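Local coordinates for protein fructuronate-tagaturonate epimerase UxaE from Cohnella laeviribosi in complex with 1 glycerol (Cohnella laeviribosi, PDB 6IL9) that catalyses the epimerisation that interconverts fructuronate and tagaturonate, probably with the help of a zinc ion held in a TIM barrel, at residues 268-273 / 299-304; 339-344 / 364-369; 179-184 / 248-253. All blocks are in the same frame, centred on the assembly; numbering follows the deposited sequence.

Contact 1 (268-273 / 299-304). With ZN (zinc ion), chain C.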
ATOM      1  N   PHE A 268      13.790   0.554  -3.424  1.00 16.81           N
ATOM      2  CA  PHE A 268      13.471  -0.471  -4.413  1.00 16.36           C
ATOM      3  C   PHE A 268      13.017  -1.719  -3.674  1.00 16.53           C
ATOM      4  O   PHE A 268      13.809  -2.338  -2.961  1.00 17.19           O
ATOM      5  CB  PHE A 268      14.720  -0.730  -5.258  1.00 15.45           C
ATOM      6  CG  PHE A 268      14.539  -1.707  -6.389  1.00 17.86           C
ATOM      7  CD1 PHE A 268      13.463  -1.619  -7.257  1.00 20.50           C
ATOM      8  CD2 PHE A 268      15.509  -2.687  -6.614  1.00 19.23           C
ATOM      9  CE1 PHE A 268      13.330  -2.521  -8.323  1.00 21.20           C
ATOM     10  CE2 PHE A 268      15.389  -3.589  -7.678  1.00 24.96           C
ATOM     11  CZ  PHE A 268      14.295  -3.503  -8.530  1.00 19.84           C
ATOM     12  N   GLU A 269      11.736  -2.082  -3.819  1.00 15.50           N
ATOM     13  CA  GLU A 269      11.199  -3.291  -3.204  1.00 17.16           C
ATOM     14  C   GLU A 269      11.066  -4.374  -4.259  1.00 16.96           C
ATOM     15  O   GLU A 269      10.549  -4.118  -5.349  1.00 17.13           O
ATOM     16  CB  GLU A 269       9.831  -3.043  -2.556  1.00 15.36           C
ATOM     17  CG  GLU A 269       9.154  -4.354  -2.162  1.00 18.17           C
ATOM     18  CD  GLU A 269       7.987  -4.180  -1.214  1.00 20.03           C
ATOM     19  OE1 GLU A 269       6.840  -4.384  -1.661  1.00 24.90           O
ATOM     20  OE2 GLU A 269       8.208  -3.867  -0.021  1.00 19.90           O
ATOM     21  N   ILE A 270      11.541  -5.572  -3.946  1.00 16.02           N
ATOM     22  CA  ILE A 270      11.384  -6.717  -4.833  1.00 16.07           C
ATOM     23  C   ILE A 270      10.240  -7.562  -4.292  1.00 19.02           C
ATOM     24  O   ILE A 270      10.263  -7.990  -3.133  1.00 19.96           O
ATOM     25  CB  ILE A 270      12.684  -7.521  -4.948  1.00 18.11           C
ATOM     26  CG1 ILE A 270      13.728  -6.669  -5.676  1.00 22.13           C
ATOM     27  CG2 ILE A 270      12.423  -8.820  -5.704  1.00 20.62           C
ATOM     28  CD1 ILE A 270      15.140  -7.046  -5.359  1.00 24.70           C
ATOM     29  N   SER A 271       9.235  -7.798  -5.126  1.00 20.93           N
ATOM     30  CA  SER A 271       8.022  -8.487  -4.702  1.00 23.44           C
ATOM     31  C   SER A 271       7.920  -9.814  -5.436  1.00 27.55           C
ATOM     32  O   SER A 271       7.935  -9.856  -6.672  1.00 27.91           O
ATOM     33  CB  SER A 271       6.793  -7.607  -4.941  1.00 22.59           C
ATOM     34  OG  SER A 271       5.620  -8.376  -5.143  1.00 34.09           O
ATOM     35  N   ILE A 272       7.850 -10.898  -4.670  1.00 25.53           N
ATOM     36  CA  ILE A 272       7.569 -12.215  -5.224  1.00 32.14           C
ATOM     37  C   ILE A 272       6.508 -12.870  -4.346  1.00 28.52           C
ATOM     38  O   ILE A 272       6.501 -14.091  -4.169  1.00 34.22           O
ATOM     39  CB  ILE A 272       8.847 -13.072  -5.324  1.00 25.12           C
ATOM     40  CG1 ILE A 272       9.572 -13.133  -3.977  1.00 28.21           C
ATOM     41  CG2 ILE A 272       9.786 -12.523  -6.399  1.00 31.45           C
ATOM     42  CD1 ILE A 272      10.837 -13.926  -4.006  1.00 25.33           C
ATOM     43  N   ASP A 273       5.596 -12.055  -3.797  1.00 30.69           N
ATOM     44  CA  ASP A 273       4.614 -12.548  -2.839  1.00 31.41           C
ATOM     45  C   ASP A 273       3.345 -13.072  -3.495  1.00 34.03           C
ATOM     46  O   ASP A 273       2.554 -13.739  -2.820  1.00 32.77           O
ATOM     47  CB  ASP A 273       4.241 -11.454  -1.834  1.00 28.45           C
ATOM     48  CG  ASP A 273       3.541 -10.293  -2.477  1.00 34.26           C
ATOM     49  OD1 ASP A 273       4.233  -9.441  -3.082  1.00 35.17           O
ATOM     50  OD2 ASP A 273       2.300 -10.231  -2.372  1.00 36.73           O
ATOM     51  N   PHE A 299      15.751  -2.092  -0.955  1.00 15.03           N
ATOM     52  CA  PHE A 299      15.094  -1.576   0.244  1.00 16.46           C
ATOM     53  C   PHE A 299      14.419  -2.707   1.003  1.00 15.78           C
ATOM     54  O   PHE A 299      14.591  -2.846   2.223  1.00 13.47           O
ATOM     55  CB  PHE A 299      14.083  -0.485  -0.158  1.00 17.10           C
ATOM     56  CG  PHE A 299      13.074  -0.108   0.912  1.00 16.13           C
ATOM     57  CD1 PHE A 299      13.370   0.862   1.864  1.00 20.69           C
ATOM     58  CD2 PHE A 299      11.796  -0.665   0.902  1.00 18.92           C
ATOM     59  CE1 PHE A 299      12.410   1.242   2.815  1.00 16.66           C
ATOM     60  CE2 PHE A 299      10.852  -0.309   1.851  1.00 19.63           C
ATOM     61  CZ  PHE A 299      11.156   0.648   2.806  1.00 18.12           C
ATOM     62  N   SER A 300      13.690  -3.561   0.285  1.00 13.77           N
ATOM     63  CA  SER A 300      12.941  -4.622   0.938  1.00 15.78           C
ATOM     64  C   SER A 300      12.713  -5.768  -0.033  1.00 16.72           C
ATOM     65  O   SER A 300      12.803  -5.606  -1.255  1.00 15.13           O
ATOM     66  CB  SER A 300      11.604  -4.097   1.480  1.00 15.34           C
ATOM     67  OG  SER A 300      10.788  -3.688   0.399  1.00 19.19           O
ATOM     68  N   MET A 301      12.441  -6.936   0.540  1.00 16.29           N
ATOM     69  CA  MET A 301      12.092  -8.144  -0.194  1.00 16.75           C
ATOM     70  C   MET A 301      10.769  -8.645   0.353  1.00 17.38           C
ATOM     71  O   MET A 301      10.611  -8.764   1.571  1.00 16.43           O
ATOM     72  CB  MET A 301      13.166  -9.220  -0.025  1.00 20.03           C
ATOM     73  CG  MET A 301      12.870 -10.517  -0.739  1.00 27.04           C
ATOM     74  SD  MET A 301      13.651 -10.521  -2.363  1.00 31.39           S
ATOM     75  CE  MET A 301      15.398 -10.225  -1.864  1.00 10.76           C
ATOM     76  N   ALA A 302       9.822  -8.925  -0.537  1.00 20.44           N
ATOM     77  CA  ALA A 302       8.518  -9.432  -0.115  1.00 22.67           C
ATOM     78  C   ALA A 302       8.403 -10.874  -0.569  1.00 25.06           C
ATOM     79  O   ALA A 302       8.030 -11.130  -1.721  1.00 24.43           O
ATOM     80  CB  ALA A 302       7.377  -8.594  -0.702  1.00 21.87           C
ATOM     81  N   PRO A 303       8.749 -11.846   0.266  1.00 21.76           N
ATOM     82  CA  PRO A 303       8.594 -13.245  -0.134  1.00 24.31           C
ATOM     83  C   PRO A 303       7.142 -13.678   0.002  1.00 24.28           C
ATOM     84  O   PRO A 303       6.298 -12.966   0.540  1.00 23.27           O
ATOM     85  CB  PRO A 303       9.498 -13.999   0.839  1.00 26.31           C
ATOM     86  CG  PRO A 303       9.504 -13.135   2.069  1.00 26.61           C
ATOM     87  CD  PRO A 303       9.325 -11.717   1.619  1.00 23.11           C
ATOM     88  N   ARG A 304       6.853 -14.849  -0.553  1.00 28.52           N
ATOM     89  CA  ARG A 304       5.597 -15.532  -0.265  1.00 27.20           C
ATOM     90  C   ARG A 304       5.860 -16.455   0.916  1.00 23.68           C
ATOM     91  O   ARG A 304       6.635 -17.410   0.812  1.00 25.90           O
ATOM     92  CB  ARG A 304       5.075 -16.317  -1.462  1.00 31.16           C
ATOM     93  CG  ARG A 304       4.021 -17.335  -1.018  1.00 31.59           C
ATOM     94  CD  ARG A 304       2.850 -17.407  -1.954  1.00 39.53           C
ATOM     95  NE  ARG A 304       2.102 -18.644  -1.757  1.00 40.40           N
ATOM     96  CZ  ARG A 304       0.955 -18.712  -1.097  1.00 41.36           C
ATOM     97  NH1 ARG A 304       0.433 -17.609  -0.576  1.00 41.37           N
ATOM     98  NH2 ARG A 304       0.329 -19.873  -0.952  1.00 41.30           N
TER
HETATM   99 ZN    ZN C 502       1.840  -7.978  -3.048  0.53 28.02          ZN
HETATM  100  O   HOH W   1      -0.365  -7.935  -2.393  1.00 21.91           O
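Two neighbouring parallel strands of the barrel wall pair in register here, Glu-269 beside Ser-300, Ile-270 beside Met-301 and Ser-271 beside Ala-302, their axes 4.7 Å apart and only 18° from parallel. The backbone ladder alternates as parallel pairing requires: Ile-270 N gives to Ser-300 O, Ala-302 N to Ile-270 O at 2.8 Å, and Ile-272 N to Ala-302 O in the carbonyl plane. Between strands 267-271 and 300-302 the chain runs through helix 281-293, making a beta-alpha-beta unit of the (beta/alpha)8 barrel. Ile-270 and Met-301 point to the helix-covered face, CG2 of the one meeting SD of the other at 3.9 Å. Glu-269, Ser-271, Ser-300 and Ala-302 take the inner face. There OG of Ser-300 donates to OE2 of Glu-269 over 2.6 Å, on its anti lone pair. OE2 is also hydrogen-bonded to Ser-341 OG, and OE1 to His-343 NE2, with a salt bridge to Lys-366, so both oxygens of the carboxylate are held. Were Glu-269 an alanine, the zinc ligand His-343 would probably be freer to turn and Lys-366 short of one counter-charge. Past the strand end, Asp-273 OD2 binds zinc at 2.4 Å; its CG, between the backbone N and the carbonyl carbon (chi1 65°), also lets OD1 accept from Ser-271 OG at 2.7 Å, nearly along the C-O bond, which fixes the turn of the carboxylate.

Contact 2 (339-344 / 364-369). With ZN (zinc ion), chain C.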
ATOM      1  N   LYS A 339      15.087  -4.975   4.284  1.00 14.00           N
ATOM      2  CA  LYS A 339      14.035  -5.333   5.230  1.00 14.91           C
ATOM      3  C   LYS A 339      13.090  -6.356   4.619  1.00 14.92           C
ATOM      4  O   LYS A 339      12.870  -6.369   3.408  1.00 15.85           O
ATOM      5  CB  LYS A 339      13.203  -4.106   5.631  1.00 15.51           C
ATOM      6  CG  LYS A 339      14.003  -2.875   5.991  1.00 19.48           C
ATOM      7  CD  LYS A 339      13.111  -1.839   6.646  1.00 19.10           C
ATOM      8  CE  LYS A 339      12.037  -1.317   5.714  1.00 16.34           C
ATOM      9  NZ  LYS A 339      11.347  -0.111   6.316  1.00 19.59           N
ATOM     10  N   LEU A 340      12.476  -7.172   5.477  1.00 14.02           N
ATOM     11  CA  LEU A 340      11.344  -7.977   5.036  1.00 13.43           C
ATOM     12  C   LEU A 340      10.122  -7.098   4.828  1.00 15.43           C
ATOM     13  O   LEU A 340       9.849  -6.183   5.614  1.00 15.19           O
ATOM     14  CB  LEU A 340      11.014  -9.052   6.068  1.00 15.57           C
ATOM     15  CG  LEU A 340      12.022 -10.172   6.252  1.00 16.53           C
ATOM     16  CD1 LEU A 340      11.450 -11.159   7.276  1.00 16.01           C
ATOM     17  CD2 LEU A 340      12.312 -10.854   4.932  1.00 17.91           C
ATOM     18  N   SER A 341       9.376  -7.392   3.765  1.00 13.77           N
ATOM     19  CA  SER A 341       8.136  -6.696   3.444  1.00 16.59           C
ATOM     20  C   SER A 341       6.974  -7.674   3.514  1.00 16.93           C
ATOM     21  O   SER A 341       7.033  -8.755   2.918  1.00 18.70           O
ATOM     22  CB  SER A 341       8.218  -6.072   2.054  1.00 18.11           C
ATOM     23  OG  SER A 341       7.050  -5.321   1.797  1.00 18.80           O
ATOM     24  N   ILE A 342       5.921  -7.290   4.230  1.00 15.65           N
ATOM     25  CA  ILE A 342       4.734  -8.122   4.423  1.00 17.91           C
ATOM     26  C   ILE A 342       3.616  -7.549   3.568  1.00 15.76           C
ATOM     27  O   ILE A 342       3.053  -6.501   3.901  1.00 16.91           O
ATOM     28  CB  ILE A 342       4.302  -8.171   5.898  1.00 16.03           C
ATOM     29  CG1 ILE A 342       5.501  -8.344   6.840  1.00 18.82           C
ATOM     30  CG2 ILE A 342       3.240  -9.255   6.102  1.00 17.83           C
ATOM     31  CD1 ILE A 342       6.229  -9.645   6.686  1.00 20.95           C
ATOM     32  N   HIS A 343       3.269  -8.238   2.482  1.00 16.36           N
ATOM     33  CA  HIS A 343       2.128  -7.838   1.671  1.00 17.63           C
ATOM     34  C   HIS A 343       0.847  -8.487   2.180  1.00 17.02           C
ATOM     35  O   HIS A 343       0.875  -9.439   2.966  1.00 17.78           O
ATOM     36  CB  HIS A 343       2.376  -8.183   0.207  1.00 21.15           C
ATOM     37  CG  HIS A 343       3.375  -7.275  -0.440  1.00 22.28           C
ATOM     38  ND1 HIS A 343       3.242  -6.803  -1.727  1.00 31.12           N
ATOM     39  CD2 HIS A 343       4.501  -6.706   0.046  1.00 18.95           C
ATOM     40  CE1 HIS A 343       4.263  -6.021  -2.023  1.00 28.77           C
ATOM     41  NE2 HIS A 343       5.045  -5.951  -0.965  1.00 25.17           N
ATOM     42  N   SER A 344      -0.296  -7.948   1.732  1.00 15.65           N
ATOM     43  CA  SER A 344      -1.599  -8.343   2.287  1.00 13.58           C
ATOM     44  C   SER A 344      -1.543  -8.346   3.811  1.00 16.38           C
ATOM     45  O   SER A 344      -2.064  -9.247   4.475  1.00 16.68           O
ATOM     46  CB  SER A 344      -2.039  -9.711   1.765  1.00 16.73           C
ATOM     47  OG  SER A 344      -2.036  -9.729   0.353  1.00 18.27           O
ATOM     48  N   HIS A 364       8.801  -3.591   6.611  1.00 15.49           N
ATOM     49  CA  HIS A 364       7.740  -2.901   5.899  1.00 12.81           C
ATOM     50  C   HIS A 364       6.502  -3.785   5.931  1.00 13.85           C
ATOM     51  O   HIS A 364       6.593  -4.986   5.664  1.00 15.78           O
ATOM     52  CB  HIS A 364       8.130  -2.601   4.447  1.00 14.57           C
ATOM     53  CG  HIS A 364       7.151  -1.716   3.750  1.00 15.50           C
ATOM     54  ND1 HIS A 364       6.903  -0.428   4.164  1.00 18.25           N
ATOM     55  CD2 HIS A 364       6.331  -1.938   2.692  1.00 16.65           C
ATOM     56  CE1 HIS A 364       5.983   0.116   3.388  1.00 16.35           C
ATOM     57  NE2 HIS A 364       5.619  -0.778   2.484  1.00 16.15           N
ATOM     58  N   VAL A 365       5.353  -3.194   6.259  1.00 15.61           N
ATOM     59  CA  VAL A 365       4.065  -3.881   6.193  1.00 15.16           C
ATOM     60  C   VAL A 365       3.150  -3.057   5.300  1.00 14.64           C
ATOM     61  O   VAL A 365       3.066  -1.838   5.468  1.00 14.46           O
ATOM     62  CB  VAL A 365       3.446  -4.057   7.590  1.00 16.75           C
ATOM     63  CG1 VAL A 365       2.025  -4.605   7.481  1.00 16.58           C
ATOM     64  CG2 VAL A 365       4.317  -4.978   8.451  1.00 19.36           C
ATOM     65  N   LYS A 366       2.464  -3.714   4.356  1.00 15.01           N
ATOM     66  CA  LYS A 366       1.565  -3.011   3.442  1.00 14.58           C
ATOM     67  C   LYS A 366       0.106  -3.288   3.777  1.00 15.67           C
ATOM     68  O   LYS A 366      -0.271  -4.428   4.073  1.00 16.71           O
ATOM     69  CB  LYS A 366       1.815  -3.403   1.981  1.00 18.27           C
ATOM     70  CG  LYS A 366       3.148  -2.955   1.459  1.00 18.28           C
ATOM     71  CD  LYS A 366       3.134  -2.839  -0.065  1.00 17.04           C
ATOM     72  CE  LYS A 366       4.556  -2.605  -0.545  1.00 18.90           C
ATOM     73  NZ  LYS A 366       4.615  -2.415  -2.019  1.00 20.32           N
ATOM     74  N   THR A 367      -0.698  -2.227   3.747  1.00 14.34           N
ATOM     75  CA  THR A 367      -2.152  -2.284   3.837  1.00 15.72           C
ATOM     76  C   THR A 367      -2.750  -1.448   2.716  1.00 16.04           C
ATOM     77  O   THR A 367      -2.101  -0.548   2.161  1.00 15.65           O
ATOM     78  CB  THR A 367      -2.694  -1.745   5.178  1.00 16.67           C
ATOM     79  OG1 THR A 367      -2.625  -0.310   5.180  1.00 18.24           O
ATOM     80  CG2 THR A 367      -1.909  -2.299   6.358  1.00 16.22           C
ATOM     81  N   ALA A 368      -4.013  -1.741   2.394  1.00 16.79           N
ATOM     82  CA  ALA A 368      -4.775  -0.880   1.491  1.00 16.79           C
ATOM     83  C   ALA A 368      -6.269  -1.122   1.671  1.00 16.59           C
ATOM     84  O   ALA A 368      -6.993  -0.240   2.146  1.00 16.83           O
ATOM     85  CB  ALA A 368      -4.351  -1.110   0.037  1.00 19.14           C
ATOM     86  N   GLY A 369      -6.734  -2.326   1.332  1.00 14.64           N
ATOM     87  CA  GLY A 369      -8.164  -2.590   1.348  1.00 14.86           C
ATOM     88  C   GLY A 369      -8.807  -2.493   2.720  1.00 16.53           C
ATOM     89  O   GLY A 369     -10.005  -2.204   2.828  1.00 16.30           O
TER
HETATM   90 ZN    ZN C 502       1.840  -7.978  -3.048  0.53 28.02          ZN
HETATM   91  O   HOH W   1      -0.365  -7.935  -2.393  1.00 21.91           O
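A lysine lies flat against a zinc-bound histidine: CD of Lys-366 sits over one face of the His-343 ring, 4.0 Å from its centroid and 19° off the ring normal, a CH-pi contact displaced toward the rim. The two side chains run side by side and point the same way. The lysine chain is extended beyond CG, which carries CE to 3.4 Å from His-343 NE2 and sends NZ past the ring to Asp-158 and Asp-160. His-343 ND1 binds the zinc at 2.3 Å, and the metal and a second-shell carboxylate together set the rotation of its ring. Toward the N-terminal ends of the strands, Ser-341 OG lies in the plane of the His-364 ring, at its edge, 3.6 Å from CD2. With CG anti to the backbone N (chi1 -171°), the imidazole of His-364 extends into the barrel, where ND1 bonds to Thr-93. On the outer face CG1 of Ile-342 packs on CG2 of Val-365. Three backbone bonds hold the strands parallel, 17° apart: His-364 N to Leu-340 O (3.0 Å), Ile-342 N to His-364 O, and Lys-366 N to Ile-342 O (2.9 Å). Asp-273 and His-161 complete the protein's share of the zinc site, set at the C-terminal mouth of the strands, where TIM-barrel enzymes carry their active sites.

Contact 3 (179-184 / 248-253)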
ATOM      1  N   LEU A 179       9.587   2.044  -5.225  1.00 15.11           N
ATOM      2  CA  LEU A 179       9.164   1.330  -6.424  1.00 16.95           C
ATOM      3  C   LEU A 179       9.118  -0.157  -6.117  1.00 17.61           C
ATOM      4  O   LEU A 179      10.142  -0.753  -5.778  1.00 19.70           O
ATOM      5  CB  LEU A 179      10.106   1.609  -7.602  1.00 20.77           C
ATOM      6  CG  LEU A 179       9.930   2.928  -8.345  1.00 26.54           C
ATOM      7  CD1 LEU A 179      10.487   2.821  -9.758  1.00 32.35           C
ATOM      8  CD2 LEU A 179       8.481   3.335  -8.387  1.00 29.24           C
ATOM      9  N   THR A 180       7.930  -0.753  -6.229  1.00 15.80           N
ATOM     10  CA  THR A 180       7.728  -2.171  -5.966  1.00 16.47           C
ATOM     11  C   THR A 180       7.719  -2.928  -7.285  1.00 19.38           C
ATOM     12  O   THR A 180       6.824  -2.725  -8.107  1.00 17.90           O
ATOM     13  CB  THR A 180       6.409  -2.398  -5.223  1.00 16.92           C
ATOM     14  OG1 THR A 180       6.478  -1.744  -3.948  1.00 18.13           O
ATOM     15  CG2 THR A 180       6.133  -3.883  -5.026  1.00 19.40           C
ATOM     16  N   LEU A 181       8.698  -3.801  -7.479  1.00 16.68           N
ATOM     17  CA  LEU A 181       8.808  -4.590  -8.706  1.00 17.89           C
ATOM     18  C   LEU A 181       8.166  -5.951  -8.486  1.00 21.68           C
ATOM     19  O   LEU A 181       8.711  -6.804  -7.772  1.00 20.19           O
ATOM     20  CB  LEU A 181      10.265  -4.753  -9.140  1.00 14.56           C
ATOM     21  CG  LEU A 181      10.417  -5.426 -10.514  1.00 18.57           C
ATOM     22  CD1 LEU A 181       9.815  -4.527 -11.575  1.00 19.62           C
ATOM     23  CD2 LEU A 181      11.888  -5.707 -10.821  1.00 17.11           C
ATOM     24  N   ASP A 182       7.017  -6.159  -9.120  1.00 19.23           N
ATOM     25  CA  ASP A 182       6.348  -7.450  -9.132  1.00 21.60           C
ATOM     26  C   ASP A 182       7.078  -8.367 -10.102  1.00 25.59           C
ATOM     27  O   ASP A 182       7.072  -8.124 -11.317  1.00 24.03           O
ATOM     28  CB  ASP A 182       4.887  -7.245  -9.529  1.00 26.58           C
ATOM     29  CG  ASP A 182       4.034  -8.484  -9.333  1.00 32.84           C
ATOM     30  OD1 ASP A 182       4.573  -9.612  -9.382  1.00 28.96           O
ATOM     31  OD2 ASP A 182       2.808  -8.315  -9.125  1.00 33.06           O
ATOM     32  N   CYS A 183       7.705  -9.424  -9.572  1.00 21.20           N
ATOM     33  CA  CYS A 183       8.453 -10.389 -10.372  1.00 25.51           C
ATOM     34  C   CYS A 183       7.723 -11.724 -10.492  1.00 30.57           C
ATOM     35  O   CYS A 183       8.337 -12.735 -10.845  1.00 30.52           O
ATOM     36  CB  CYS A 183       9.851 -10.595  -9.784  1.00 22.74           C
ATOM     37  SG  CYS A 183      10.806  -9.067  -9.713  1.00 22.75           S
ATOM     38  N   SER A 184       6.418 -11.739 -10.205  1.00 29.90           N
ATOM     39  CA  SER A 184       5.667 -12.991 -10.210  1.00 33.61           C
ATOM     40  C   SER A 184       5.578 -13.601 -11.604  1.00 34.51           C
ATOM     41  O   SER A 184       5.572 -14.828 -11.741  1.00 39.13           O
ATOM     42  CB  SER A 184       4.264 -12.762  -9.638  1.00 38.15           C
ATOM     43  OG  SER A 184       3.477 -11.952 -10.501  1.00 39.26           O
ATOM     44  N   ILE A 248      15.502 -13.123 -11.297  1.00 19.22           N
ATOM     45  CA  ILE A 248      16.705 -12.417 -10.853  1.00 20.68           C
ATOM     46  C   ILE A 248      17.237 -11.530 -11.968  1.00 22.44           C
ATOM     47  O   ILE A 248      17.593 -10.366 -11.748  1.00 18.39           O
ATOM     48  CB  ILE A 248      17.768 -13.427 -10.393  1.00 19.37           C
ATOM     49  CG1 ILE A 248      17.300 -14.147  -9.125  1.00 19.50           C
ATOM     50  CG2 ILE A 248      19.137 -12.739 -10.175  1.00 19.28           C
ATOM     51  CD1 ILE A 248      18.136 -15.381  -8.802  1.00 22.32           C
ATOM     52  N   GLN A 249      17.305 -12.074 -13.185  1.00 18.75           N
ATOM     53  CA  GLN A 249      17.783 -11.282 -14.314  1.00 20.63           C
ATOM     54  C   GLN A 249      16.906 -10.061 -14.529  1.00 19.82           C
ATOM     55  O   GLN A 249      17.403  -8.982 -14.873  1.00 20.80           O
ATOM     56  CB  GLN A 249      17.822 -12.142 -15.573  1.00 23.01           C
ATOM     57  CG  GLN A 249      18.830 -13.246 -15.506  1.00 23.70           C
ATOM     58  CD  GLN A 249      20.233 -12.719 -15.336  1.00 35.11           C
ATOM     59  OE1 GLN A 249      20.939 -13.081 -14.389  1.00 39.18           O
ATOM     60  NE2 GLN A 249      20.648 -11.846 -16.251  1.00 37.89           N
ATOM     61  N   PHE A 250      15.600 -10.219 -14.316  1.00 19.96           N
ATOM     62  CA  PHE A 250      14.654  -9.123 -14.484  1.00 20.25           C
ATOM     63  C   PHE A 250      14.852  -8.065 -13.406  1.00 21.40           C
ATOM     64  O   PHE A 250      14.799  -6.865 -13.693  1.00 20.96           O
ATOM     65  CB  PHE A 250      13.226  -9.680 -14.463  1.00 21.41           C
ATOM     66  CG  PHE A 250      12.150  -8.635 -14.623  1.00 22.43           C
ATOM     67  CD1 PHE A 250      12.080  -7.851 -15.769  1.00 23.76           C
ATOM     68  CD2 PHE A 250      11.191  -8.463 -13.636  1.00 23.20           C
ATOM     69  CE1 PHE A 250      11.083  -6.897 -15.919  1.00 25.81           C
ATOM     70  CE2 PHE A 250      10.190  -7.508 -13.774  1.00 24.58           C
ATOM     71  CZ  PHE A 250      10.141  -6.720 -14.915  1.00 24.32           C
ATOM     72  N   MET A 251      15.084  -8.497 -12.162  1.00 18.67           N
ATOM     73  CA  MET A 251      15.407  -7.566 -11.084  1.00 19.47           C
ATOM     74  C   MET A 251      16.625  -6.719 -11.440  1.00 18.05           C
ATOM     75  O   MET A 251      16.609  -5.489 -11.307  1.00 18.61           O
ATOM     76  CB  MET A 251      15.663  -8.341  -9.781  1.00 19.37           C
ATOM     77  CG  MET A 251      14.478  -9.120  -9.208  1.00 20.85           C
ATOM     78  SD  MET A 251      14.952 -10.401  -7.980  1.00 14.19           S
ATOM     79  CE  MET A 251      13.477 -11.413  -8.049  1.00 20.07           C
ATOM     80  N   ILE A 252      17.701  -7.373 -11.880  1.00 17.06           N
ATOM     81  CA  ILE A 252      18.935  -6.660 -12.188  1.00 18.25           C
ATOM     82  C   ILE A 252      18.710  -5.682 -13.335  1.00 18.64           C
ATOM     83  O   ILE A 252      19.180  -4.540 -13.295  1.00 19.37           O
ATOM     84  CB  ILE A 252      20.058  -7.657 -12.516  1.00 17.24           C
ATOM     85  CG1 ILE A 252      20.391  -8.490 -11.277  1.00 18.19           C
ATOM     86  CG2 ILE A 252      21.295  -6.919 -13.019  1.00 23.28           C
ATOM     87  CD1 ILE A 252      21.032  -9.834 -11.599  1.00 20.56           C
ATOM     88  N   TYR A 253      17.997  -6.124 -14.372  1.00 19.60           N
ATOM     89  CA  TYR A 253      17.759  -5.295 -15.553  1.00 20.37           C
ATOM     90  C   TYR A 253      17.006  -4.022 -15.189  1.00 20.14           C
ATOM     91  O   TYR A 253      17.367  -2.920 -15.625  1.00 20.44           O
ATOM     92  CB  TYR A 253      16.983  -6.114 -16.584  1.00 23.63           C
ATOM     93  CG  TYR A 253      16.303  -5.324 -17.686  1.00 23.97           C
ATOM     94  CD1 TYR A 253      17.033  -4.824 -18.762  1.00 25.03           C
ATOM     95  CD2 TYR A 253      14.925  -5.115 -17.667  1.00 23.82           C
ATOM     96  CE1 TYR A 253      16.405  -4.122 -19.787  1.00 26.30           C
ATOM     97  CE2 TYR A 253      14.289  -4.407 -18.683  1.00 26.66           C
ATOM     98  CZ  TYR A 253      15.037  -3.912 -19.736  1.00 26.54           C
ATOM     99  OH  TYR A 253      14.414  -3.214 -20.750  1.00 28.82           O
TER
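The outer layer of the TIM barrel, where a helix packs against the strand wall, is joined here: Phe-250 and Met-251 of helix 234-259 meet Leu-181 near the C-terminal end of strand 178-182 and Cys-183 just past it. The axes lie 10.1 Å apart and run nearly antiparallel, at 152°, and the contact is carried mostly by side chains, with the carbonyl O of Asp-182 also at the edge of the Phe-250 ring. That ring reaches the strand with its CE2 corner, 3.7 Å from CD1 of Leu-181 and 3.9 Å from CD2 of the same residue, so both methyls of the leucine are engaged. Cys-183 comes to the ring edge, its SG 78° off the normal and 5.3 Å from the centroid, a sulfur-aromatic contact. CG of Met-251 lies beside the backbone N (chi1 -64°) and the chain is extended beyond it, so that CG (3.7 Å) and CE (3.9 Å) both touch SG of Cys-183. Asp-182 points away from the helix. Its OD1 accepts both the amide and the hydroxyl of Ser-184, Ser-184 N at 2.9 Å from Asp-182 OD1 closing an Asx turn, while OD2 bonds to His-161, a zinc ligand. Successive residues thus face outward to the helix layer and inward to the metal site, the alternation expected of a strand in a (beta/alpha)8 barrel.

In the fold
From the N terminus, the three contacts come in series, none enclosing or crossing another. Contact 3 closes first, across 63 intervening residues that include the small two-stranded hairpin 221-232, and ties helix 234-259 to strand 178-182. Contact 1 follows, a beta-alpha-beta step across helix 281-293. Contact 2 closes last, across helix 349-358. All three reach the same eight-stranded barrel: strand 178-182 adjoins 267-271, and 300-302 adjoins 339-342, making an unbroken run of five strands to 363-367. Contacts 1 and 2 share the zinc and its water, their centres 9 Å apart; a bond between Lys-366 and Thr-180 spans the interior between contacts 2 and 3.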